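Local coordinates for protein sulfate transporter 4.1, chloroplastic (Arabidopsis thaliana, PDB 7LHV) that cotransports sulfate with protons across the membrane as a member of the SLC26/SulP family and may play a role in regulating sulfate assimilation, at residues G127-F132 with E313-L318; V155-S160 with A217-L222; V554-Y559 with E565-N570; F571-M576 with H636-V641; S160-G165 with K331-T336. All coordinates share one frame; numbering follows the deposited sequence.

Contact 1: residues G127-F132 with E313-L318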
# COMPACT_ATOMS: atom_id res chain seq x y z
N GLY A 127 -7.33 -12.55 33.75
CA GLY A 127 -6.02 -12.89 33.24
C GLY A 127 -5.75 -14.38 33.32
O GLY A 127 -5.30 -15.00 32.35
N LEU A 128 -6.06 -14.99 34.47
CA LEU A 128 -5.81 -16.42 34.65
C LEU A 128 -6.61 -17.24 33.65
O LEU A 128 -6.09 -18.20 33.08
CB LEU A 128 -6.13 -16.84 36.08
CG LEU A 128 -5.25 -16.22 37.17
CD1 LEU A 128 -5.65 -16.75 38.53
CD2 LEU A 128 -3.79 -16.48 36.89
N TYR A 129 -7.87 -16.88 33.44
CA TYR A 129 -8.66 -17.52 32.39
C TYR A 129 -7.94 -17.43 31.06
O TYR A 129 -7.82 -18.42 30.33
CB TYR A 129 -10.04 -16.88 32.30
CG TYR A 129 -10.90 -17.01 33.54
CD1 TYR A 129 -10.65 -17.98 34.49
CD2 TYR A 129 -11.98 -16.16 33.74
CE1 TYR A 129 -11.44 -18.10 35.61
CE2 TYR A 129 -12.77 -16.27 34.86
CZ TYR A 129 -12.50 -17.24 35.79
OH TYR A 129 -13.29 -17.36 36.91
N SER A 130 -7.41 -16.24 30.74
CA SER A 130 -6.71 -16.04 29.48
C SER A 130 -5.42 -16.84 29.39
O SER A 130 -4.85 -16.92 28.30
CB SER A 130 -6.41 -14.55 29.28
OG SER A 130 -5.83 -14.32 28.01
N SER A 131 -4.95 -17.41 30.49
CA SER A 131 -3.81 -18.32 30.47
C SER A 131 -4.20 -19.77 30.62
O SER A 131 -3.35 -20.64 30.45
CB SER A 131 -2.82 -17.95 31.58
OG SER A 131 -2.31 -16.64 31.40
N PHE A 132 -5.46 -20.07 30.96
CA PHE A 132 -5.83 -21.45 31.26
C PHE A 132 -6.19 -22.23 30.00
O PHE A 132 -5.48 -23.16 29.61
CB PHE A 132 -6.98 -21.48 32.26
CG PHE A 132 -7.45 -22.86 32.59
CD1 PHE A 132 -6.55 -23.84 32.97
CD2 PHE A 132 -8.79 -23.18 32.51
CE1 PHE A 132 -6.98 -25.11 33.28
CE2 PHE A 132 -9.22 -24.45 32.81
CZ PHE A 132 -8.32 -25.42 33.20
N GLU A 313 -11.99 -9.60 46.56
CA GLU A 313 -12.39 -10.99 46.39
C GLU A 313 -12.25 -11.42 44.93
O GLU A 313 -12.60 -10.67 44.02
CB GLU A 313 -13.83 -11.19 46.86
CG GLU A 313 -14.03 -11.01 48.36
CD GLU A 313 -14.18 -9.56 48.76
OE1 GLU A 313 -14.19 -8.69 47.86
OE2 GLU A 313 -14.29 -9.28 49.97
N ILE A 314 -11.73 -12.62 44.73
CA ILE A 314 -11.51 -13.18 43.40
C ILE A 314 -12.31 -14.47 43.30
O ILE A 314 -12.21 -15.32 44.19
CB ILE A 314 -10.02 -13.45 43.12
CG1 ILE A 314 -9.33 -12.17 42.66
CG2 ILE A 314 -9.85 -14.54 42.08
CD1 ILE A 314 -7.83 -12.30 42.50
N PRO A 315 -13.13 -14.65 42.26
CA PRO A 315 -13.92 -15.88 42.16
C PRO A 315 -13.04 -17.12 42.02
O PRO A 315 -11.97 -17.08 41.41
CB PRO A 315 -14.76 -15.66 40.90
CG PRO A 315 -14.01 -14.64 40.12
CD PRO A 315 -13.36 -13.75 41.13
N GLN A 316 -13.51 -18.22 42.59
CA GLN A 316 -12.77 -19.47 42.63
C GLN A 316 -13.40 -20.49 41.69
O GLN A 316 -14.63 -20.65 41.68
CB GLN A 316 -12.72 -20.04 44.05
CG GLN A 316 -11.96 -21.35 44.17
CD GLN A 316 -11.98 -21.91 45.57
OE1 GLN A 316 -12.12 -21.17 46.55
NE2 GLN A 316 -11.85 -23.23 45.68
N GLY A 317 -12.57 -21.17 40.91
CA GLY A 317 -13.06 -22.21 40.04
C GLY A 317 -12.71 -22.01 38.58
O GLY A 317 -12.42 -20.89 38.15
N LEU A 318 -12.74 -23.10 37.81
CA LEU A 318 -12.43 -23.02 36.40
C LEU A 318 -13.55 -22.30 35.65
O LEU A 318 -14.72 -22.36 36.06
CB LEU A 318 -12.24 -24.42 35.82
CG LEU A 318 -11.25 -25.32 36.55
CD1 LEU A 318 -11.21 -26.69 35.91
CD2 LEU A 318 -9.87 -24.69 36.56

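Contact 2: residues V155-S160 with A217-L222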
# COMPACT_ATOMS: atom_id res chain seq x y z
N VAL A 155 -1.11 -6.29 23.76
CA VAL A 155 -2.48 -6.69 23.47
C VAL A 155 -3.41 -6.25 24.58
O VAL A 155 -4.55 -5.84 24.32
CB VAL A 155 -2.55 -8.21 23.23
CG1 VAL A 155 -3.97 -8.70 23.29
CG2 VAL A 155 -1.94 -8.55 21.88
N SER A 156 -2.95 -6.31 25.83
CA SER A 156 -3.76 -5.80 26.94
C SER A 156 -4.01 -4.30 26.80
O SER A 156 -5.11 -3.82 27.06
CB SER A 156 -3.08 -6.11 28.27
OG SER A 156 -3.03 -7.51 28.50
N LEU A 157 -2.98 -3.55 26.39
CA LEU A 157 -3.16 -2.12 26.17
C LEU A 157 -4.17 -1.84 25.06
O LEU A 157 -5.02 -0.95 25.19
CB LEU A 157 -1.82 -1.47 25.84
CG LEU A 157 -1.89 -0.02 25.37
CD1 LEU A 157 -2.33 0.90 26.50
CD2 LEU A 157 -0.55 0.41 24.82
N LEU A 158 -4.09 -2.59 23.96
CA LEU A 158 -5.04 -2.39 22.86
C LEU A 158 -6.46 -2.75 23.28
O LEU A 158 -7.42 -2.05 22.92
CB LEU A 158 -4.61 -3.21 21.65
CG LEU A 158 -3.24 -2.86 21.07
CD1 LEU A 158 -2.89 -3.80 19.94
CD2 LEU A 158 -3.21 -1.43 20.60
N VAL A 159 -6.61 -3.84 24.03
CA VAL A 159 -7.93 -4.23 24.53
C VAL A 159 -8.49 -3.15 25.44
O VAL A 159 -9.67 -2.78 25.33
CB VAL A 159 -7.84 -5.59 25.25
CG1 VAL A 159 -9.06 -5.81 26.12
CG2 VAL A 159 -7.69 -6.71 24.25
N SER A 160 -7.66 -2.62 26.34
CA SER A 160 -8.11 -1.53 27.20
C SER A 160 -8.50 -0.31 26.39
O SER A 160 -9.51 0.34 26.69
CB SER A 160 -7.01 -1.17 28.19
OG SER A 160 -7.33 0.02 28.89
N ALA A 217 4.92 1.28 25.44
CA ALA A 217 5.48 0.98 26.75
C ALA A 217 5.48 2.20 27.65
O ALA A 217 5.15 2.11 28.84
CB ALA A 217 6.90 0.44 26.59
N ILE A 218 5.84 3.36 27.10
CA ILE A 218 5.81 4.59 27.90
C ILE A 218 4.38 4.91 28.33
O ILE A 218 4.13 5.30 29.48
CB ILE A 218 6.45 5.76 27.13
CG1 ILE A 218 7.96 5.53 27.00
CG2 ILE A 218 6.19 7.07 27.84
CD1 ILE A 218 8.64 6.53 26.10
N VAL A 219 3.42 4.74 27.42
CA VAL A 219 2.02 5.00 27.75
C VAL A 219 1.55 4.05 28.84
O VAL A 219 0.83 4.45 29.77
CB VAL A 219 1.15 4.90 26.49
CG1 VAL A 219 -0.32 4.78 26.86
CG2 VAL A 219 1.37 6.10 25.60
N ILE A 220 1.94 2.77 28.76
CA ILE A 220 1.54 1.79 29.76
C ILE A 220 2.10 2.16 31.13
O ILE A 220 1.40 2.11 32.14
CB ILE A 220 1.99 0.38 29.33
CG1 ILE A 220 1.14 -0.12 28.17
CG2 ILE A 220 1.90 -0.58 30.49
CD1 ILE A 220 1.75 -1.29 27.44
N GLY A 221 3.38 2.54 31.18
CA GLY A 221 3.97 2.95 32.44
C GLY A 221 3.30 4.17 33.04
O GLY A 221 3.02 4.22 34.24
N LEU A 222 3.03 5.18 32.21
CA LEU A 222 2.37 6.38 32.71
C LEU A 222 0.92 6.13 33.09
O LEU A 222 0.37 6.88 33.90
CB LEU A 222 2.45 7.50 31.67
CG LEU A 222 3.79 8.24 31.63
CD1 LEU A 222 3.72 9.40 30.66
CD2 LEU A 222 4.17 8.73 33.01

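Contact 3: residues V554-Y559 with E565-N570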
# COMPACT_ATOMS: atom_id res chain seq x y z
N VAL A 554 13.82 13.06 -25.68
CA VAL A 554 14.02 14.46 -25.31
C VAL A 554 15.40 14.94 -25.74
O VAL A 554 15.57 16.07 -26.22
CB VAL A 554 13.79 14.66 -23.80
CG1 VAL A 554 13.88 16.13 -23.45
CG2 VAL A 554 12.43 14.12 -23.41
N ALA A 555 16.42 14.09 -25.57
CA ALA A 555 17.76 14.44 -26.03
C ALA A 555 17.80 14.62 -27.54
O ALA A 555 18.45 15.54 -28.05
CB ALA A 555 18.76 13.37 -25.59
N VAL A 556 17.11 13.75 -28.28
CA VAL A 556 17.05 13.88 -29.74
C VAL A 556 16.36 15.18 -30.13
O VAL A 556 16.79 15.87 -31.07
CB VAL A 556 16.37 12.65 -30.36
CG1 VAL A 556 16.05 12.90 -31.82
CG2 VAL A 556 17.25 11.43 -30.21
N ASP A 557 15.28 15.53 -29.44
CA ASP A 557 14.57 16.77 -29.72
C ASP A 557 15.47 17.98 -29.45
O ASP A 557 15.47 18.95 -30.22
CB ASP A 557 13.29 16.86 -28.89
CG ASP A 557 12.30 15.78 -29.24
OD1 ASP A 557 12.35 15.27 -30.38
OD2 ASP A 557 11.46 15.43 -28.38
N LYS A 558 16.23 17.94 -28.36
CA LYS A 558 17.17 19.01 -28.07
C LYS A 558 18.25 19.10 -29.14
O LYS A 558 18.64 20.21 -29.55
CB LYS A 558 17.81 18.80 -26.69
CG LYS A 558 16.94 19.26 -25.53
CD LYS A 558 17.64 19.00 -24.21
CE LYS A 558 16.84 19.57 -23.04
NZ LYS A 558 17.39 19.14 -21.73
N TYR A 559 18.74 17.96 -29.61
CA TYR A 559 19.74 17.95 -30.67
C TYR A 559 19.19 18.56 -31.96
O TYR A 559 19.87 19.35 -32.62
CB TYR A 559 20.23 16.53 -30.93
CG TYR A 559 21.22 16.01 -29.92
CD1 TYR A 559 22.05 16.88 -29.22
CD2 TYR A 559 21.33 14.65 -29.66
CE1 TYR A 559 22.96 16.41 -28.29
CE2 TYR A 559 22.24 14.17 -28.73
CZ TYR A 559 23.05 15.06 -28.05
OH TYR A 559 23.95 14.58 -27.12
N GLU A 565 23.22 20.63 -37.21
CA GLU A 565 22.68 19.30 -37.42
C GLU A 565 23.48 18.29 -36.60
O GLU A 565 24.69 18.14 -36.80
CB GLU A 565 22.72 18.94 -38.90
CG GLU A 565 22.18 17.56 -39.22
CD GLU A 565 22.32 17.20 -40.69
OE1 GLU A 565 22.77 18.06 -41.47
OE2 GLU A 565 21.99 16.05 -41.06
N VAL A 566 22.81 17.59 -35.69
CA VAL A 566 23.44 16.58 -34.86
C VAL A 566 22.39 15.56 -34.44
O VAL A 566 21.25 15.91 -34.14
CB VAL A 566 24.15 17.21 -33.63
CG1 VAL A 566 23.15 17.97 -32.76
CG2 VAL A 566 24.88 16.16 -32.83
N ASP A 567 22.78 14.29 -34.45
CA ASP A 567 21.90 13.20 -34.01
C ASP A 567 22.79 12.06 -33.54
O ASP A 567 23.42 11.39 -34.37
CB ASP A 567 20.98 12.76 -35.14
CG ASP A 567 19.82 11.92 -34.65
OD1 ASP A 567 19.76 11.64 -33.44
OD2 ASP A 567 18.97 11.53 -35.48
N ARG A 568 22.84 11.84 -32.23
CA ARG A 568 23.71 10.83 -31.65
C ARG A 568 22.94 9.71 -30.96
O ARG A 568 23.51 8.99 -30.14
CB ARG A 568 24.69 11.48 -30.67
CG ARG A 568 25.73 12.36 -31.33
CD ARG A 568 26.70 12.93 -30.30
NE ARG A 568 27.73 13.75 -30.92
CZ ARG A 568 28.69 14.38 -30.24
NH1 ARG A 568 28.76 14.31 -28.93
NH2 ARG A 568 29.59 15.09 -30.91
N ILE A 569 21.65 9.55 -31.27
CA ILE A 569 20.85 8.44 -30.77
C ILE A 569 20.13 7.84 -31.98
O ILE A 569 19.09 8.35 -32.40
CB ILE A 569 19.84 8.87 -29.70
CG1 ILE A 569 20.55 9.50 -28.50
CG2 ILE A 569 19.03 7.67 -29.23
CD1 ILE A 569 21.51 8.57 -27.80
N ASN A 570 20.68 6.77 -32.54
CA ASN A 570 20.07 6.07 -33.66
C ASN A 570 19.49 4.72 -33.27
O ASN A 570 18.48 4.32 -33.85
CB ASN A 570 21.09 5.87 -34.78
CG ASN A 570 21.64 7.17 -35.32
OD1 ASN A 570 20.96 7.90 -36.03
ND2 ASN A 570 22.89 7.46 -34.98

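Contact 4: residues F571-M576 with H636-V641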
# COMPACT_ATOMS: atom_id res chain seq x y z
N PHE A 571 20.10 4.02 -32.33
CA PHE A 571 19.63 2.72 -31.87
C PHE A 571 19.58 2.71 -30.35
O PHE A 571 20.47 3.26 -29.69
CB PHE A 571 20.53 1.59 -32.36
CG PHE A 571 20.87 1.67 -33.82
CD1 PHE A 571 20.07 1.06 -34.77
CD2 PHE A 571 22.00 2.35 -34.25
CE1 PHE A 571 20.38 1.13 -36.11
CE2 PHE A 571 22.31 2.42 -35.59
CZ PHE A 571 21.50 1.82 -36.52
N VAL A 572 18.54 2.09 -29.80
CA VAL A 572 18.41 1.88 -28.37
C VAL A 572 18.19 0.39 -28.13
O VAL A 572 17.23 -0.18 -28.64
CB VAL A 572 17.25 2.69 -27.76
CG1 VAL A 572 16.98 2.23 -26.34
CG2 VAL A 572 17.59 4.17 -27.77
N ILE A 573 19.08 -0.22 -27.36
CA ILE A 573 19.05 -1.66 -27.10
C ILE A 573 18.67 -1.87 -25.65
O ILE A 573 19.25 -1.25 -24.75
CB ILE A 573 20.41 -2.32 -27.41
CG1 ILE A 573 20.89 -1.90 -28.80
CG2 ILE A 573 20.29 -3.82 -27.31
CD1 ILE A 573 22.32 -2.27 -29.06
N LEU A 574 17.69 -2.73 -25.41
CA LEU A 574 17.25 -3.07 -24.07
C LEU A 574 17.80 -4.43 -23.68
O LEU A 574 17.57 -5.43 -24.38
CB LEU A 574 15.72 -3.05 -23.95
CG LEU A 574 15.06 -1.68 -23.84
CD1 LEU A 574 15.11 -0.93 -25.14
CD2 LEU A 574 13.63 -1.85 -23.36
N GLU A 575 18.53 -4.47 -22.57
CA GLU A 575 18.98 -5.71 -21.97
C GLU A 575 17.90 -6.18 -21.02
O GLU A 575 17.69 -5.59 -19.95
CB GLU A 575 20.30 -5.51 -21.23
CG GLU A 575 21.43 -5.15 -22.14
CD GLU A 575 21.78 -6.27 -23.07
OE1 GLU A 575 21.64 -7.44 -22.68
OE2 GLU A 575 22.16 -5.97 -24.21
N MET A 576 17.18 -7.24 -21.39
CA MET A 576 16.09 -7.74 -20.56
C MET A 576 16.46 -9.04 -19.86
O MET A 576 15.57 -9.79 -19.44
CB MET A 576 14.83 -7.90 -21.40
CG MET A 576 14.29 -6.57 -21.89
SD MET A 576 12.85 -6.66 -22.96
CE MET A 576 11.61 -7.16 -21.78
N HIS A 636 26.36 -8.64 -27.83
CA HIS A 636 27.47 -8.51 -28.77
C HIS A 636 26.97 -8.47 -30.21
O HIS A 636 27.29 -7.55 -30.97
CB HIS A 636 28.46 -9.66 -28.58
CG HIS A 636 29.06 -9.72 -27.21
ND1 HIS A 636 28.32 -10.01 -26.08
CD2 HIS A 636 30.34 -9.57 -26.78
CE1 HIS A 636 29.11 -10.00 -25.02
NE2 HIS A 636 30.34 -9.74 -25.42
N ASP A 637 26.15 -9.45 -30.59
CA ASP A 637 25.63 -9.49 -31.96
C ASP A 637 24.66 -8.35 -32.23
O ASP A 637 24.62 -7.84 -33.36
CB ASP A 637 24.99 -10.85 -32.23
CG ASP A 637 23.79 -11.13 -31.35
OD1 ASP A 637 23.47 -10.29 -30.49
OD2 ASP A 637 23.17 -12.20 -31.51
N ALA A 638 23.88 -7.94 -31.23
CA ALA A 638 22.99 -6.80 -31.40
C ALA A 638 23.76 -5.54 -31.75
O ALA A 638 23.43 -4.83 -32.70
CB ALA A 638 22.15 -6.59 -30.14
N VAL A 639 24.81 -5.24 -30.98
CA VAL A 639 25.62 -4.06 -31.27
C VAL A 639 26.37 -4.23 -32.59
O VAL A 639 26.53 -3.26 -33.34
CB VAL A 639 26.56 -3.76 -30.09
CG1 VAL A 639 27.61 -2.74 -30.50
CG2 VAL A 639 25.76 -3.25 -28.92
N GLN A 640 26.81 -5.45 -32.89
CA GLN A 640 27.52 -5.68 -34.15
C GLN A 640 26.63 -5.39 -35.35
O GLN A 640 27.08 -4.79 -36.33
CB GLN A 640 28.05 -7.11 -34.20
CG GLN A 640 29.35 -7.31 -33.44
CD GLN A 640 30.43 -6.34 -33.88
OE1 GLN A 640 30.66 -6.15 -35.07
NE2 GLN A 640 31.10 -5.73 -32.91
N VAL A 641 25.37 -5.81 -35.30
CA VAL A 641 24.47 -5.52 -36.41
C VAL A 641 23.98 -4.08 -36.38
O VAL A 641 23.60 -3.54 -37.43
CB VAL A 641 23.26 -6.47 -36.44
CG1 VAL A 641 23.72 -7.91 -36.64
CG2 VAL A 641 22.42 -6.33 -35.19

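Contact 5: residues S160-G165 with K331-T336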
# COMPACT_ATOMS: atom_id res chain seq x y z
N SER A 160 -7.66 -2.62 26.34
CA SER A 160 -8.11 -1.53 27.20
C SER A 160 -8.50 -0.31 26.39
O SER A 160 -9.51 0.34 26.69
CB SER A 160 -7.01 -1.17 28.19
OG SER A 160 -7.33 0.02 28.89
N ASN A 161 -7.73 0.01 25.35
CA ASN A 161 -8.04 1.15 24.50
C ASN A 161 -9.41 1.00 23.86
O ASN A 161 -10.25 1.90 23.93
CB ASN A 161 -6.95 1.31 23.44
CG ASN A 161 -7.03 2.63 22.72
OD1 ASN A 161 -7.08 2.68 21.49
ND2 ASN A 161 -7.03 3.72 23.48
N ALA A 162 -9.67 -0.17 23.26
CA ALA A 162 -10.95 -0.39 22.61
C ALA A 162 -12.10 -0.36 23.61
O ALA A 162 -13.13 0.29 23.37
CB ALA A 162 -10.93 -1.72 21.85
N LEU A 163 -11.95 -1.05 24.74
CA LEU A 163 -13.04 -1.11 25.71
C LEU A 163 -13.36 0.27 26.27
O LEU A 163 -14.53 0.65 26.37
CB LEU A 163 -12.70 -2.07 26.85
CG LEU A 163 -12.44 -3.53 26.50
CD1 LEU A 163 -12.65 -4.41 27.72
CD2 LEU A 163 -13.30 -3.98 25.33
N GLY A 164 -12.33 1.04 26.63
CA GLY A 164 -12.56 2.39 27.11
C GLY A 164 -13.17 3.29 26.06
O GLY A 164 -13.97 4.17 26.38
N GLY A 165 -12.81 3.09 24.79
CA GLY A 165 -13.48 3.80 23.72
C GLY A 165 -14.93 3.41 23.56
O GLY A 165 -15.72 4.20 23.03
N LYS A 331 -19.34 -5.09 15.10
CA LYS A 331 -18.87 -4.24 14.00
C LYS A 331 -17.96 -3.13 14.50
O LYS A 331 -17.09 -2.65 13.76
CB LYS A 331 -20.04 -3.66 13.22
CG LYS A 331 -20.88 -4.71 12.50
CD LYS A 331 -22.09 -4.09 11.82
CE LYS A 331 -22.97 -5.15 11.18
NZ LYS A 331 -24.19 -4.56 10.55
N THR A 332 -18.14 -2.69 15.75
CA THR A 332 -17.26 -1.68 16.31
C THR A 332 -15.87 -2.24 16.58
O THR A 332 -14.90 -1.48 16.64
CB THR A 332 -17.88 -1.12 17.59
OG1 THR A 332 -19.24 -0.76 17.34
CG2 THR A 332 -17.12 0.11 18.07
N LEU A 333 -15.75 -3.55 16.74
CA LEU A 333 -14.51 -4.18 17.19
C LEU A 333 -13.65 -4.72 16.05
O LEU A 333 -12.55 -5.19 16.32
CB LEU A 333 -14.82 -5.31 18.17
CG LEU A 333 -15.38 -4.79 19.50
CD1 LEU A 333 -15.90 -5.93 20.35
CD2 LEU A 333 -14.34 -3.98 20.24
N LEU A 334 -14.11 -4.66 14.80
CA LEU A 334 -13.25 -5.06 13.69
C LEU A 334 -11.97 -4.23 13.61
O LEU A 334 -10.89 -4.83 13.42
CB LEU A 334 -14.02 -5.01 12.37
CG LEU A 334 -14.90 -6.20 11.95
CD1 LEU A 334 -14.07 -7.45 11.74
CD2 LEU A 334 -16.01 -6.48 12.93
N PRO A 335 -11.99 -2.90 13.74
CA PRO A 335 -10.72 -2.16 13.65
C PRO A 335 -9.70 -2.56 14.70
O PRO A 335 -8.50 -2.53 14.42
CB PRO A 335 -11.16 -0.69 13.81
CG PRO A 335 -12.51 -0.75 14.42
CD PRO A 335 -13.13 -1.98 13.86
N THR A 336 -10.15 -2.93 15.90
CA THR A 336 -9.21 -3.43 16.91
C THR A 336 -8.84 -4.89 16.64
O THR A 336 -7.67 -5.26 16.72
CB THR A 336 -9.81 -3.28 18.30
OG1 THR A 336 -10.03 -1.89 18.57
CG2 THR A 336 -8.86 -3.83 19.34

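Contact 1: residues G127-F132 with E313-L318
In the membrane domain of this SLC26 transporter, the long loop between helices 284-300 and 330-358 runs past helix 125-141, and Tyr129 and Phe132 on that helix are the residues it leans on. The two backbones stay well apart, with Tyr129 CA and Leu318 CA the nearest pair at 7.8 Å; the gap is spanned from the helix by the two aromatic side chains, one meeting loop backbone and the other a leucine. Tyr129 has CG anti to its carbonyl carbon (chi1 -63°), which carries the phenol out to the loop. The carbonyl oxygen of Gly317 comes to the edge of the ring, close to its plane. Gly317 O lies 3.8 Å from Tyr129 OH, too long to count as a hydrogen bond, and 3.9 Å from Tyr129 CE1. On the other part of the loop, Pro315 offers the hydroxyl a looser touch, CG to Tyr129 OH at 4.3 Å. One turn further on, Phe132 and Leu318 cross at about a right angle. The leucine methyl CD2 sits by the CE2-CZ bond, 3.8 Å from Phe132 CZ and from Phe132 CE2, and CD1 lies further back. This touch is purely apolar. Both rings have aromatic neighbours: Tyr126 meets Tyr129 edge-to-face, and Phe136 meets Phe132 with the planes at about 70°. Leu419 of helix 406-426 both packs on Tyr129 and bonds through its backbone to Gly317. A loop laid in this way across transmembrane helices 125-141 and 406-426 is a peripheral element of the helical SLC26/SulP membrane domain.

Contact 2: residues V155-S160 with A217-L222
Ser156 OG, one residue ahead of the Leu157 that makes this contact, is gripped twice: it is hydrogen-bonded to the hydroxyl of Tyr385 and to the backbone oxygen of Val152. The first bond ties the helix to Tyr385; the second runs back to the residue just before helix 153-166. Leu157 leaves a neighbouring face of the same helix to meet helix 206-229. In the SLC26 fold, helix 153-166 follows a short strand, 149-150, that pairs with strand 388-389, and by analogy with relatives it belongs to the core domain, whereas helix 206-229 would belong to the gate. The contact would then lie on the core-gate boundary. It is buried and wholly apolar. Leu157 CA and Ile220 CA are the closest pair of alpha carbons, at 7.1 Å. With CG anti to its backbone N (chi1 170°), Leu157 spreads its two methyls in front of helix 206-229, and the axes of the leucine and isoleucine side chains cross obliquely. Ile220 answers with its longer branch, CG1 and CD1 together; its CD1 lies 3.9 Å from Leu157 CB. Further packing comes from Ile477 of helix 477-496 on Leu157 and from Leu119 of helix 91-119 on Ile220. A bound S1P lipid is about 11 Å from the side chain of Leu157. The two leucine methyls divide the work. CD1 is 4.0 Å from Ile220 CG1 and also touches Val219 loosely, Val219 CG1 being 4.4 Å away, while CD2 makes the closest touch, 3.8 Å from Ile220 CG1.

Contact 3: residues V554-Y559 with E565-N570
Apolar packing carries most of this contact, with Tyr559 and Val566 at one end and Val556 and Ile569 at the other. Tyr559, on the last turn of helix 542-560, has its CB 3.7 Å from Val566 CG1. That methyl sits between the backbone N and the carbonyl carbon of its own residue (chi1 60°), which turns it to the helix, where Val566 CG1 also lies 3.6 Å from the backbone oxygen Tyr559 O. Val556, one turn earlier, presses CG2 on Ile569 at 3.7 Å from its CB, and Ile602 backs both side chains.

Polar atoms join as neighbours, without a hydrogen bond across the contact. The carbonyl oxygen of Val566 is 3.4 Å from Tyr559 CB, and Asp567 OD1 comes to 4.1 Å from Val556 CG2. The tyrosine ring and Arg568 cross at about a right angle, Tyr559 CE2 to Arg568 CB at 4.1 Å; the ring meets the arginine at its CB, and the guanidinium, its plane 59° from the ring, makes no stack with it.

Salt bridges leave the helix through Asp557, which takes no part in the packing above. It pairs with Arg600 of its own chain and, through its other oxygen, with Arg360 of the second subunit, linking this STAS domain to that subunit. The turn after helix 542-560 leads into strand 569-575, which lies parallel to and beside 527-533: the beta-alpha-beta crossover of a STAS domain.

Contact 4: residues F571-M576 with H636-V641
No flat group lies between Ile573 and its two partners, Ala638 and Val639. The nearest ring, that of Phe571, stays to one side and packs on Cys642 further along helix 635-643 and on Gln603 of the neighbouring strand, and the carboxylate of Glu575 is held by Ser607 OG through its OE2. Methyl groups do the touching. Ile573 has CG1 anti to its carbonyl carbon (chi1 -50°), and the branch runs on extended, so that CD1 stands off the strand and meets Val639 CG2 at 3.6 Å. The two side chains cross at about a right angle. The shorter branch of the isoleucine reaches the other neighbour, CG2 lying 4.4 Å from Ala638 CB, a looser touch. Ile573 thus straddles two successive helix residues, one methyl for each. Strand 569-575 is an inner strand of the mixed STAS sheet, with parallel strands 527-533 and 603-606 on its two sides, and helix 635-643, the last of the modelled chain, lies over one face of that sheet. Backbone bonds from Ile573 to Val529 and Val531 join its strand to 527-533. The nearest alpha carbons, those of Ile573 and Ala638, are 7.8 Å apart, a spacing in keeping with the small alanine. Around this buried patch Ile528 and Cys642 also pack on Ile573, Ile530 and Leu507 touch Val639, and Phe632 lies against Ala638.

Contact 5: residues S160-G165 with K331-T336
Ala162, on helix 153-166, is the centre of this contact, and Thr336 and Leu333 of helix 330-358 close on its single methyl. The alpha carbons of Ala162 and Thr336 are 6.7 Å apart, a separation bridged by two short side chains. Ala162 CB meets the branched end of the threonine broadside: OG1 lies 3.4 Å from it, CG2 at 3.9 Å, and the branch-point CB of Thr336 at 4.0 Å. Here the threonine has OG1 anti to its carbonyl carbon (chi1 -62°) and CG2 anti to its nitrogen, a rotation that presents both hydroxyl and methyl to the alanine. Leu333, about a turn earlier, adds a looser apolar touch, its CD2 standing 4.4 Å from Ala162 CB. The leucine serves more than one neighbour, as it also packs on Ile166 and on Leu180 and Leu184 of helix 173-194. Between these two partners helix 330-358 is kinked where Pro335, whose N carries no hydrogen, and Thr336 make no backbone bond to the turn before. Leu333 O also accepts from Ser337 OG. Pro335 belongs to the S1P pocket, which also takes residues from helices 206-229 and 477-496, and the side chain of Thr336 is about 7 Å from the lipid. Packing of helix 153-166 on helix 330-358 through a small residue is in keeping with both helices belonging to the core domain, as in SLC26 relatives.

Following the chain from the N terminus, contact 1 opens first, at 127-132, and closes at 313-318, laying the loop before helix 330-358 on helix 125-141. Contact 2, from 155-160 to 217-222, is nested inside that loop. Contact 5 starts on the same helix, sharing Ser160, but closes at 331-336, so it crosses both. Contacts 2 and 5 touch, Leu158 O lying 4.2 Å from Thr336 CG2, and together fasten helix 153-166 to helices 206-229 and 330-358. In the STAS domain, contact 3 closes a short helix-to-strand turn; contact 4 follows in series, closing a longer loop from strand 569-575 onto helix 635-643. Contacts 1 and 3 have centres about 80 Å apart.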